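Local coordinates for protein alpha-1,3-glucanase (Bacillus circulans, PDB 5ZRU) that hydrolyses the alpha-1,3-glucosidic linkages of alpha-glucans, this chain being the catalytic unit of a longer GH87 enzyme that probably also binds carbohydrate, at residues E471-D482 / R499-F510; G409-G417 / Y443-F453. All blocks are in the same frame, centred on the assembly; numbering follows the deposited sequence.

Interaction 1 (E471-D482 / R499-F510); sequences ERGAIDLEASND and RSAIQFGYGGGF
The Phe510 ring is covered on opposite faces: the methyl of Ala479 makes a CH-pi contact 4.2 Å from its centroid, and Phe504 CD2 lies over the other face, offset toward the rim of Phe510. Leu477 O meets it at the edge, 3.5 Å from Phe510 CZ. The Tyr506 ring carries the Glu478 carboxylate over one face, the planes 30° apart, with Glu478 CG 3.4 Å from Tyr506 CD1.

The amide of Gln503 supplies the side-chain hydrogen bond across the contact. With CG anti to the backbone N (chi1 170°) and the chain extended, its NE2 donates to Glu471 O at 3.0 Å. That bond is nearly straight (165°), in the amide plane but above the carbonyl plane of Glu471. Asp476 lies alongside, its OD2 taking Gly473 N on the anti lone pair at 2.8 Å. Arg472 NH1 bridges Asp476 OD1 (2.9 Å) and Glu478 OE1 (2.7 Å). Ser480 OG holds the other oxygen of Glu478, and Asp466 takes Arg472 NE.

Underneath runs a parallel ladder from Ile475 N to Ala479 N. Beyond the strands, in the loops, Gly508 N donates to Ala479 O at 2.8 Å, Ala479 centring an inverse gamma turn.

Ile475, Leu477, Ile502 and Phe504 lie on the face away from Asp476 and Gln503: Ile475 packs on strand 487-495, Phe504 on 513-523, Ile502 on both, and Leu477 on Phe504 and Phe510. Strand 435-437 flanks 475-478 and 542-544 flanks 502-505, neighbouring strands in one parallel sheet of a beta-helix, one from each of two successive rungs.

Interaction 2 (G409-G417 / Y443-F453); sequences GIAFFGGSG and YHFQNNTGIVF. With SO4 (sulfate ion), chain D.
Phe412 packs deep in the contact against Phe453 and Ile451: its CD2 lies 3.4 Å from Phe453 CZ, and the two rings meet obliquely with planes at 36°. The Phe445 ring takes Gly414 CA over one face, 3.8 Å from its centroid, and Phe412 O at its edge. Phe412 O and Gly415 O are buried and find no polar partner in the model, so the packing is tight but not fully satisfied.

Polar grips hold the adjoining turn. Gly415 N donates to His444 O at 2.8 Å. The hydroxyl of Ser416, turned anti to the backbone N (chi1 176°), accepts Thr449 N at 3.0 Å. Asn448 OD1 is gripped from opposite faces of its amide, by Gly417 N at 3.2 Å and by Gly450 N, while its ND2 donates to Lys485 O.

The outer side is looser. Gln446, Asn447 and Thr449 are exposed, and a sulfate ion, probably from the crystallisation liquor, sits on the backbone, Gln446 N donating to its O2 at 2.8 Å and His444 N to its O4.

The loop, with a type I turn from Phe445 to Asn448 and an Asx turn at Asn448, leads from strand 435-437 into 451-459, joining two faces of the parallel beta-helix expected of this pectate-lyase-like domain.

Both interactions belong to the second catalytic region, a parallel beta-helix, and their centres are 15 Å apart. Along the chain they come in series: interaction 2 (409-417 / 443-453) closes before interaction 1 (471-482 / 499-510) opens. One run of parallel pairing connects them, strand 411-412 lying next to 435-437, then 475-478, then 502-505, while strand 451-459 belongs to another face of the coil and leads on in sequence to 475-478. The two also touch directly: Asp482 OD2 lies 2.7 Å from His444 ND1, a probable hydrogen bond, and Asn481 packs on the same imidazole. Neighbouring coils thus appear to be linked through these outer loops as well as through the sheet.

Interaction 1 (E471-D482 / R499-F510)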
loop_
_atom_site.group_PDB
_atom_site.type_symbol
_atom_site.label_atom_id
_atom_site.label_comp_id
_atom_site.label_asym_id
_atom_site.label_seq_id
_atom_site.Cartn_x
_atom_site.Cartn_y
_atom_site.Cartn_z
ATOM N N GLU A 471 9.915 -10.676 16.737
ATOM C CA GLU A 471 10.343 -11.000 15.387
ATOM C C GLU A 471 9.184 -11.521 14.540
ATOM O O GLU A 471 8.212 -12.089 15.050
ATOM C CB GLU A 471 11.472 -12.042 15.422
ATOM C CG GLU A 471 11.101 -13.364 16.092
ATOM C CD GLU A 471 11.368 -13.394 17.607
ATOM O OE1 GLU A 471 11.510 -12.323 18.235
ATOM O OE2 GLU A 471 11.409 -14.509 18.177
ATOM N N ARG A 472 9.294 -11.299 13.226
ATOM C CA ARG A 472 8.379 -11.844 12.231
ATOM C C ARG A 472 9.191 -12.282 11.019
ATOM O O ARG A 472 10.178 -11.632 10.662
ATOM C CB ARG A 472 7.316 -10.818 11.795
ATOM C CG ARG A 472 6.335 -10.422 12.905
ATOM C CD ARG A 472 5.345 -11.537 13.169
ATOM N NE ARG A 472 4.536 -11.270 14.360
ATOM C CZ ARG A 472 3.639 -12.119 14.850
ATOM N NH1 ARG A 472 3.419 -13.277 14.236
ATOM N NH2 ARG A 472 2.950 -11.804 15.939
ATOM N N GLY A 473 8.775 -13.384 10.401
ATOM C CA GLY A 473 9.459 -13.855 9.219
ATOM C C GLY A 473 9.187 -12.965 8.023
ATOM O O GLY A 473 8.223 -12.202 7.988
ATOM N N ALA A 474 10.082 -13.023 7.037
ATOM C CA ALA A 474 9.734 -12.460 5.735
ATOM C C ALA A 474 8.438 -13.086 5.233
ATOM O O ALA A 474 7.579 -12.403 4.660
ATOM C CB ALA A 474 10.879 -12.676 4.736
ATOM N N ILE A 475 8.287 -14.388 5.447
ATOM C CA ILE A 475 7.003 -15.082 5.380
ATOM C C ILE A 475 6.682 -15.519 6.798
ATOM O O ILE A 475 7.480 -16.230 7.421
ATOM C CB ILE A 475 7.056 -16.293 4.436
ATOM C CG1 ILE A 475 7.383 -15.859 3.003
ATOM C CG2 ILE A 475 5.744 -17.084 4.490
ATOM C CD1 ILE A 475 7.500 -17.047 2.026
ATOM N N ASP A 476 5.522 -15.108 7.316
ATOM C CA ASP A 476 5.189 -15.343 8.719
ATOM C C ASP A 476 3.842 -16.037 8.822
ATOM O O ASP A 476 2.822 -15.502 8.375
ATOM C CB ASP A 476 5.185 -14.034 9.518
ATOM C CG ASP A 476 5.248 -14.277 11.013
ATOM O OD1 ASP A 476 4.179 -14.450 11.648
ATOM O OD2 ASP A 476 6.373 -14.341 11.541
ATOM N N LEU A 477 3.835 -17.214 9.435
ATOM C CA LEU A 477 2.628 -18.002 9.593
ATOM C C LEU A 477 2.371 -18.213 11.078
ATOM O O LEU A 477 3.236 -18.719 11.801
ATOM C CB LEU A 477 2.751 -19.342 8.865
ATOM C CG LEU A 477 3.211 -19.257 7.397
ATOM C CD1 LEU A 477 3.390 -20.656 6.812
ATOM C CD2 LEU A 477 2.215 -18.452 6.552
ATOM N N GLU A 478 1.176 -17.847 11.521
ATOM C CA GLU A 478 0.842 -17.828 12.940
ATOM C C GLU A 478 -0.477 -18.563 13.131
ATOM O O GLU A 478 -1.518 -18.102 12.658
ATOM C CB GLU A 478 0.753 -16.392 13.451
ATOM C CG GLU A 478 0.356 -16.279 14.906
ATOM C CD GLU A 478 0.091 -14.838 15.311
ATOM O OE1 GLU A 478 0.995 -13.993 15.134
ATOM O OE2 GLU A 478 -1.035 -14.553 15.774
ATOM N N ALA A 479 -0.433 -19.707 13.807
ATOM C CA ALA A 479 -1.650 -20.466 14.100
ATOM C C ALA A 479 -2.153 -20.004 15.463
ATOM O O ALA A 479 -2.083 -20.706 16.472
ATOM C CB ALA A 479 -1.394 -21.966 14.043
ATOM N N SER A 480 -2.637 -18.756 15.456
ATOM C CA SER A 480 -2.999 -18.052 16.679
ATOM C C SER A 480 -4.047 -18.831 17.466
ATOM O O SER A 480 -3.912 -19.033 18.678
ATOM C CB SER A 480 -3.539 -16.665 16.330
ATOM O OG SER A 480 -3.037 -16.220 15.056
ATOM N N ASN A 481 -5.123 -19.249 16.800
ATOM C CA ASN A 481 -6.174 -19.968 17.499
ATOM C C ASN A 481 -6.479 -21.225 16.690
ATOM O O ASN A 481 -6.236 -22.339 17.159
ATOM C CB ASN A 481 -7.358 -19.027 17.730
ATOM C CG ASN A 481 -8.681 -19.620 17.325
ATOM O OD1 ASN A 481 -9.273 -20.442 18.048
ATOM N ND2 ASN A 481 -9.167 -19.213 16.160
ATOM N N ASP A 482 -6.918 -21.066 15.466
ATOM C CA ASP A 482 -7.165 -22.199 14.589
ATOM C C ASP A 482 -5.916 -22.519 13.767
ATOM O O ASP A 482 -4.971 -21.725 13.718
ATOM C CB ASP A 482 -8.347 -21.896 13.676
ATOM C CG ASP A 482 -9.685 -22.010 14.392
ATOM O OD1 ASP A 482 -9.831 -22.880 15.280
ATOM O OD2 ASP A 482 -10.592 -21.244 14.043
ATOM N N ARG A 499 15.354 -10.693 9.912
ATOM C CA ARG A 499 15.586 -11.754 10.889
ATOM C C ARG A 499 15.472 -13.107 10.181
ATOM O O ARG A 499 16.313 -13.416 9.337
ATOM C CB ARG A 499 14.629 -11.626 12.085
ATOM C CG ARG A 499 15.027 -12.503 13.300
ATOM C CD ARG A 499 16.436 -12.156 13.847
ATOM N NE ARG A 499 16.713 -12.855 15.109
ATOM C CZ ARG A 499 16.247 -12.458 16.291
ATOM N NH1 ARG A 499 15.504 -11.364 16.373
ATOM N NH2 ARG A 499 16.533 -13.144 17.398
ATOM N N SER A 500 14.465 -13.928 10.481
ATOM C CA SER A 500 14.352 -15.225 9.820
ATOM C C SER A 500 13.478 -15.140 8.570
ATOM O O SER A 500 12.491 -14.401 8.534
ATOM C CB SER A 500 13.801 -16.294 10.775
ATOM O OG SER A 500 14.724 -16.543 11.828
ATOM N N ALA A 501 13.850 -15.903 7.538
ATOM C CA ALA A 501 13.123 -15.823 6.269
ATOM C C ALA A 501 11.710 -16.391 6.385
ATOM O O ALA A 501 10.745 -15.783 5.911
ATOM C CB ALA A 501 13.899 -16.547 5.162
ATOM N N ILE A 502 11.564 -17.568 6.981
ATOM C CA ILE A 502 10.265 -18.224 7.103
ATOM C C ILE A 502 10.053 -18.585 8.567
ATOM O O ILE A 502 10.911 -19.242 9.168
ATOM C CB ILE A 502 10.179 -19.481 6.219
ATOM C CG1 ILE A 502 10.478 -19.124 4.764
ATOM C CG2 ILE A 502 8.799 -20.117 6.319
ATOM C CD1 ILE A 502 10.647 -20.346 3.884
ATOM N N GLN A 503 8.916 -18.161 9.132
ATOM C CA GLN A 503 8.644 -18.265 10.571
ATOM C C GLN A 503 7.272 -18.883 10.810
ATOM O O GLN A 503 6.280 -18.452 10.206
ATOM C CB GLN A 503 8.724 -16.879 11.237
ATOM C CG GLN A 503 8.224 -16.799 12.683
ATOM C CD GLN A 503 8.588 -15.468 13.340
ATOM O OE1 GLN A 503 9.667 -14.937 13.105
ATOM N NE2 GLN A 503 7.687 -14.928 14.161
ATOM N N PHE A 504 7.219 -19.892 11.695
ATOM C CA PHE A 504 5.993 -20.570 12.107
ATOM C C PHE A 504 5.857 -20.480 13.618
ATOM O O PHE A 504 6.814 -20.766 14.337
ATOM C CB PHE A 504 5.978 -22.085 11.802
ATOM C CG PHE A 504 6.188 -22.466 10.374
ATOM C CD1 PHE A 504 7.449 -22.407 9.801
ATOM C CD2 PHE A 504 5.143 -22.997 9.634
ATOM C CE1 PHE A 504 7.647 -22.820 8.493
ATOM C CE2 PHE A 504 5.347 -23.415 8.318
ATOM C CZ PHE A 504 6.592 -23.317 7.760
ATOM N N GLY A 505 4.661 -20.173 14.108
ATOM C CA GLY A 505 4.480 -20.220 15.546
ATOM C C GLY A 505 3.031 -20.146 15.978
ATOM O O GLY A 505 2.112 -20.107 15.156
ATOM N N TYR A 506 2.864 -20.096 17.309
ATOM C CA TYR A 506 1.614 -20.314 18.041
ATOM C C TYR A 506 1.149 -21.754 17.846
ATOM O O TYR A 506 1.718 -22.487 17.028
ATOM C CB TYR A 506 0.545 -19.279 17.656
ATOM C CG TYR A 506 0.868 -17.929 18.276
ATOM C CD1 TYR A 506 1.896 -17.153 17.771
ATOM C CD2 TYR A 506 0.185 -17.461 19.397
ATOM C CE1 TYR A 506 2.230 -15.931 18.330
ATOM C CE2 TYR A 506 0.520 -16.230 19.978
ATOM C CZ TYR A 506 1.547 -15.472 19.429
ATOM O OH TYR A 506 1.912 -14.253 19.964
ATOM N N GLY A 507 0.161 -22.185 18.627
ATOM C CA GLY A 507 -0.115 -23.590 18.837
ATOM C C GLY A 507 -1.307 -24.173 18.113
ATOM O O GLY A 507 -1.637 -25.342 18.350
ATOM N N GLY A 508 -1.944 -23.424 17.210
ATOM C CA GLY A 508 -3.163 -23.905 16.584
ATOM C C GLY A 508 -2.962 -25.012 15.563
ATOM O O GLY A 508 -3.937 -25.674 15.192
ATOM N N GLY A 509 -1.745 -25.201 15.082
ATOM C CA GLY A 509 -1.442 -26.302 14.188
ATOM C C GLY A 509 -1.072 -25.834 12.787
ATOM O O GLY A 509 -1.531 -24.789 12.305
ATOM N N PHE A 510 -0.234 -26.629 12.118
ATOM C CA PHE A 510 0.159 -26.393 10.731
ATOM C C PHE A 510 0.011 -27.693 9.955
ATOM O O PHE A 510 0.676 -28.685 10.267
ATOM C CB PHE A 510 1.593 -25.861 10.643
ATOM C CG PHE A 510 1.746 -24.484 11.220
ATOM C CD1 PHE A 510 1.545 -23.365 10.428
ATOM C CD2 PHE A 510 2.065 -24.308 12.556
ATOM C CE1 PHE A 510 1.670 -22.084 10.955
ATOM C CE2 PHE A 510 2.185 -23.029 13.102
ATOM C CZ PHE A 510 1.993 -21.913 12.292
HETATM O O HOH W 1 13.107 -10.066 18.043
HETATM O O HOH W 2 12.589 -11.853 9.371
HETATM O O HOH W 3 -1.442 -20.540 20.310
HETATM O O HOH W 4 -6.077 -25.651 16.809
#

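Interaction 2 (G409-G417 / Y443-F453)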
loop_
_atom_site.group_PDB
_atom_site.type_symbol
_atom_site.label_atom_id
_atom_site.label_comp_id
_atom_site.label_asym_id
_atom_site.label_seq_id
_atom_site.Cartn_x
_atom_site.Cartn_y
_atom_site.Cartn_z
ATOM N N GLY A 409 2.956 -7.136 3.639
ATOM C CA GLY A 409 2.588 -6.722 2.294
ATOM C C GLY A 409 1.328 -7.407 1.788
ATOM O O GLY A 409 0.458 -6.767 1.188
ATOM N N ILE A 410 1.215 -8.717 2.017
ATOM C CA ILE A 410 0.056 -9.506 1.610
ATOM C C ILE A 410 -0.349 -10.385 2.778
ATOM O O ILE A 410 0.514 -10.990 3.423
ATOM C CB ILE A 410 0.358 -10.379 0.373
ATOM C CG1 ILE A 410 0.697 -9.501 -0.833
ATOM C CG2 ILE A 410 -0.809 -11.338 0.087
ATOM C CD1 ILE A 410 1.011 -10.292 -2.095
ATOM N N ALA A 411 -1.655 -10.471 3.049
ATOM C CA ALA A 411 -2.131 -11.282 4.166
ATOM C C ALA A 411 -3.434 -11.995 3.823
ATOM O O ALA A 411 -4.331 -11.404 3.213
ATOM C CB ALA A 411 -2.348 -10.424 5.419
ATOM N N PHE A 412 -3.549 -13.258 4.253
ATOM C CA PHE A 412 -4.807 -13.992 4.198
ATOM C C PHE A 412 -5.147 -14.437 5.614
ATOM O O PHE A 412 -4.288 -14.973 6.322
ATOM C CB PHE A 412 -4.751 -15.223 3.270
ATOM C CG PHE A 412 -4.484 -14.908 1.813
ATOM C CD1 PHE A 412 -5.145 -13.869 1.168
ATOM C CD2 PHE A 412 -3.568 -15.668 1.094
ATOM C CE1 PHE A 412 -4.904 -13.589 -0.172
ATOM C CE2 PHE A 412 -3.308 -15.399 -0.255
ATOM C CZ PHE A 412 -3.979 -14.356 -0.892
ATOM N N PHE A 413 -6.397 -14.221 6.021
ATOM C CA PHE A 413 -6.823 -14.543 7.377
ATOM C C PHE A 413 -7.891 -15.627 7.459
ATOM O O PHE A 413 -8.266 -16.022 8.571
ATOM C CB PHE A 413 -7.309 -13.264 8.067
ATOM C CG PHE A 413 -6.244 -12.205 8.135
ATOM C CD1 PHE A 413 -5.057 -12.462 8.800
ATOM C CD2 PHE A 413 -6.404 -10.980 7.505
ATOM C CE1 PHE A 413 -4.044 -11.511 8.850
ATOM C CE2 PHE A 413 -5.397 -10.020 7.564
ATOM C CZ PHE A 413 -4.221 -10.288 8.237
ATOM N N GLY A 414 -8.377 -16.132 6.332
ATOM C CA GLY A 414 -9.361 -17.193 6.372
ATOM C C GLY A 414 -9.948 -17.425 4.995
ATOM O O GLY A 414 -9.509 -16.831 4.007
ATOM N N GLY A 415 -10.955 -18.297 4.957
ATOM C CA GLY A 415 -11.608 -18.646 3.710
ATOM C C GLY A 415 -10.901 -19.725 2.909
ATOM O O GLY A 415 -10.202 -20.577 3.473
ATOM N N SER A 416 -11.077 -19.705 1.588
ATOM C CA SER A 416 -10.580 -20.786 0.750
ATOM C C SER A 416 -10.167 -20.251 -0.615
ATOM O O SER A 416 -10.763 -19.302 -1.134
ATOM C CB SER A 416 -11.655 -21.875 0.598
ATOM O OG SER A 416 -11.247 -22.897 -0.285
ATOM N N GLY A 417 -9.145 -20.876 -1.193
ATOM C CA GLY A 417 -8.848 -20.734 -2.616
ATOM C C GLY A 417 -8.151 -19.459 -3.046
ATOM O O GLY A 417 -8.068 -19.200 -4.252
ATOM N N TYR A 443 -14.369 -16.409 9.688
ATOM C CA TYR A 443 -13.950 -17.711 9.184
ATOM C C TYR A 443 -12.437 -17.819 9.154
ATOM O O TYR A 443 -11.743 -16.850 8.826
ATOM C CB TYR A 443 -14.475 -17.944 7.772
ATOM C CG TYR A 443 -15.954 -17.756 7.633
ATOM C CD1 TYR A 443 -16.831 -18.813 7.840
ATOM C CD2 TYR A 443 -16.473 -16.521 7.285
ATOM C CE1 TYR A 443 -18.190 -18.640 7.699
ATOM C CE2 TYR A 443 -17.819 -16.335 7.141
ATOM C CZ TYR A 443 -18.677 -17.393 7.351
ATOM O OH TYR A 443 -20.024 -17.186 7.201
ATOM N N HIS A 444 -11.930 -19.010 9.476
ATOM C CA HIS A 444 -10.511 -19.307 9.296
ATOM C C HIS A 444 -10.346 -20.322 8.166
ATOM O O HIS A 444 -10.974 -20.151 7.113
ATOM C CB HIS A 444 -9.904 -19.741 10.633
ATOM C CG HIS A 444 -9.917 -18.640 11.647
ATOM N ND1 HIS A 444 -10.132 -18.847 12.995
ATOM C CD2 HIS A 444 -9.777 -17.301 11.490
ATOM C CE1 HIS A 444 -10.107 -17.683 13.623
ATOM N NE2 HIS A 444 -9.889 -16.730 12.733
ATOM N N PHE A 445 -9.515 -21.358 8.337
ATOM C CA PHE A 445 -9.053 -22.145 7.192
ATOM C C PHE A 445 -9.578 -23.574 7.180
ATOM O O PHE A 445 -9.062 -24.399 6.419
ATOM C CB PHE A 445 -7.517 -22.154 7.138
ATOM C CG PHE A 445 -6.916 -20.782 6.989
ATOM C CD1 PHE A 445 -6.959 -20.124 5.763
ATOM C CD2 PHE A 445 -6.344 -20.139 8.073
ATOM C CE1 PHE A 445 -6.435 -18.846 5.628
ATOM C CE2 PHE A 445 -5.824 -18.868 7.947
ATOM C CZ PHE A 445 -5.871 -18.224 6.721
ATOM N N GLN A 446 -10.584 -23.888 7.997
ATOM C CA GLN A 446 -11.011 -25.280 8.130
ATOM C C GLN A 446 -11.521 -25.836 6.805
ATOM O O GLN A 446 -11.300 -27.014 6.494
ATOM C CB GLN A 446 -12.091 -25.400 9.202
ATOM C CG GLN A 446 -12.632 -26.815 9.342
ATOM C CD GLN A 446 -13.707 -26.932 10.402
ATOM O OE1 GLN A 446 -13.423 -26.880 11.600
ATOM N NE2 GLN A 446 -14.952 -27.092 9.964
ATOM N N ASN A 447 -12.205 -25.011 6.012
ATOM C CA ASN A 447 -12.717 -25.432 4.714
ATOM C C ASN A 447 -11.889 -24.886 3.556
ATOM O O ASN A 447 -12.399 -24.725 2.444
ATOM C CB ASN A 447 -14.184 -25.029 4.580
ATOM C CG ASN A 447 -15.061 -25.762 5.577
ATOM O OD1 ASN A 447 -14.944 -26.977 5.734
ATOM N ND2 ASN A 447 -15.915 -25.029 6.272
ATOM N N ASN A 448 -10.610 -24.612 3.795
ATOM C CA ASN A 448 -9.722 -24.134 2.742
ATOM C C ASN A 448 -9.290 -25.314 1.877
ATOM O O ASN A 448 -8.593 -26.218 2.349
ATOM C CB ASN A 448 -8.504 -23.442 3.341
ATOM C CG ASN A 448 -7.499 -23.047 2.289
ATOM O OD1 ASN A 448 -7.871 -22.727 1.155
ATOM N ND2 ASN A 448 -6.216 -23.075 2.650
ATOM N N THR A 449 -9.700 -25.303 0.610
ATOM C CA THR A 449 -9.276 -26.325 -0.342
ATOM C C THR A 449 -7.851 -26.111 -0.824
ATOM O O THR A 449 -7.257 -27.029 -1.404
ATOM C CB THR A 449 -10.222 -26.351 -1.549
ATOM O OG1 THR A 449 -10.167 -25.090 -2.232
ATOM C CG2 THR A 449 -11.651 -26.615 -1.088
ATOM N N GLY A 450 -7.301 -24.919 -0.618
ATOM C CA GLY A 450 -5.917 -24.666 -0.940
ATOM C C GLY A 450 -5.673 -23.205 -1.259
ATOM O O GLY A 450 -6.433 -22.596 -2.017
ATOM N N ILE A 451 -4.614 -22.647 -0.685
ATOM C CA ILE A 451 -4.164 -21.285 -0.937
ATOM C C ILE A 451 -2.763 -21.362 -1.525
ATOM O O ILE A 451 -1.966 -22.218 -1.124
ATOM C CB ILE A 451 -4.194 -20.462 0.374
ATOM C CG1 ILE A 451 -5.634 -20.073 0.726
ATOM C CG2 ILE A 451 -3.248 -19.246 0.318
ATOM C CD1 ILE A 451 -5.792 -19.513 2.146
ATOM N N VAL A 452 -2.465 -20.495 -2.495
ATOM C CA VAL A 452 -1.210 -20.564 -3.236
ATOM C C VAL A 452 -0.518 -19.208 -3.206
ATOM O O VAL A 452 -1.147 -18.181 -3.485
ATOM C CB VAL A 452 -1.437 -21.003 -4.697
ATOM C CG1 VAL A 452 -0.154 -20.840 -5.503
ATOM C CG2 VAL A 452 -1.924 -22.440 -4.746
ATOM N N PHE A 453 0.781 -19.213 -2.897
ATOM C CA PHE A 453 1.681 -18.091 -3.145
ATOM C C PHE A 453 2.722 -18.552 -4.151
ATOM O O PHE A 453 3.314 -19.623 -3.977
ATOM C CB PHE A 453 2.393 -17.628 -1.867
ATOM C CG PHE A 453 1.467 -17.108 -0.798
ATOM C CD1 PHE A 453 0.885 -17.969 0.123
ATOM C CD2 PHE A 453 1.195 -15.751 -0.709
ATOM C CE1 PHE A 453 0.047 -17.489 1.111
ATOM C CE2 PHE A 453 0.351 -15.261 0.277
ATOM C CZ PHE A 453 -0.222 -16.132 1.193
HETATM S S SO4 D . -13.322 -22.228 10.455
HETATM O O1 SO4 D . -13.070 -22.949 11.706
HETATM O O2 SO4 D . -12.104 -22.227 9.666
HETATM O O3 SO4 D . -14.391 -22.889 9.707
HETATM O O4 SO4 D . -13.716 -20.855 10.771
#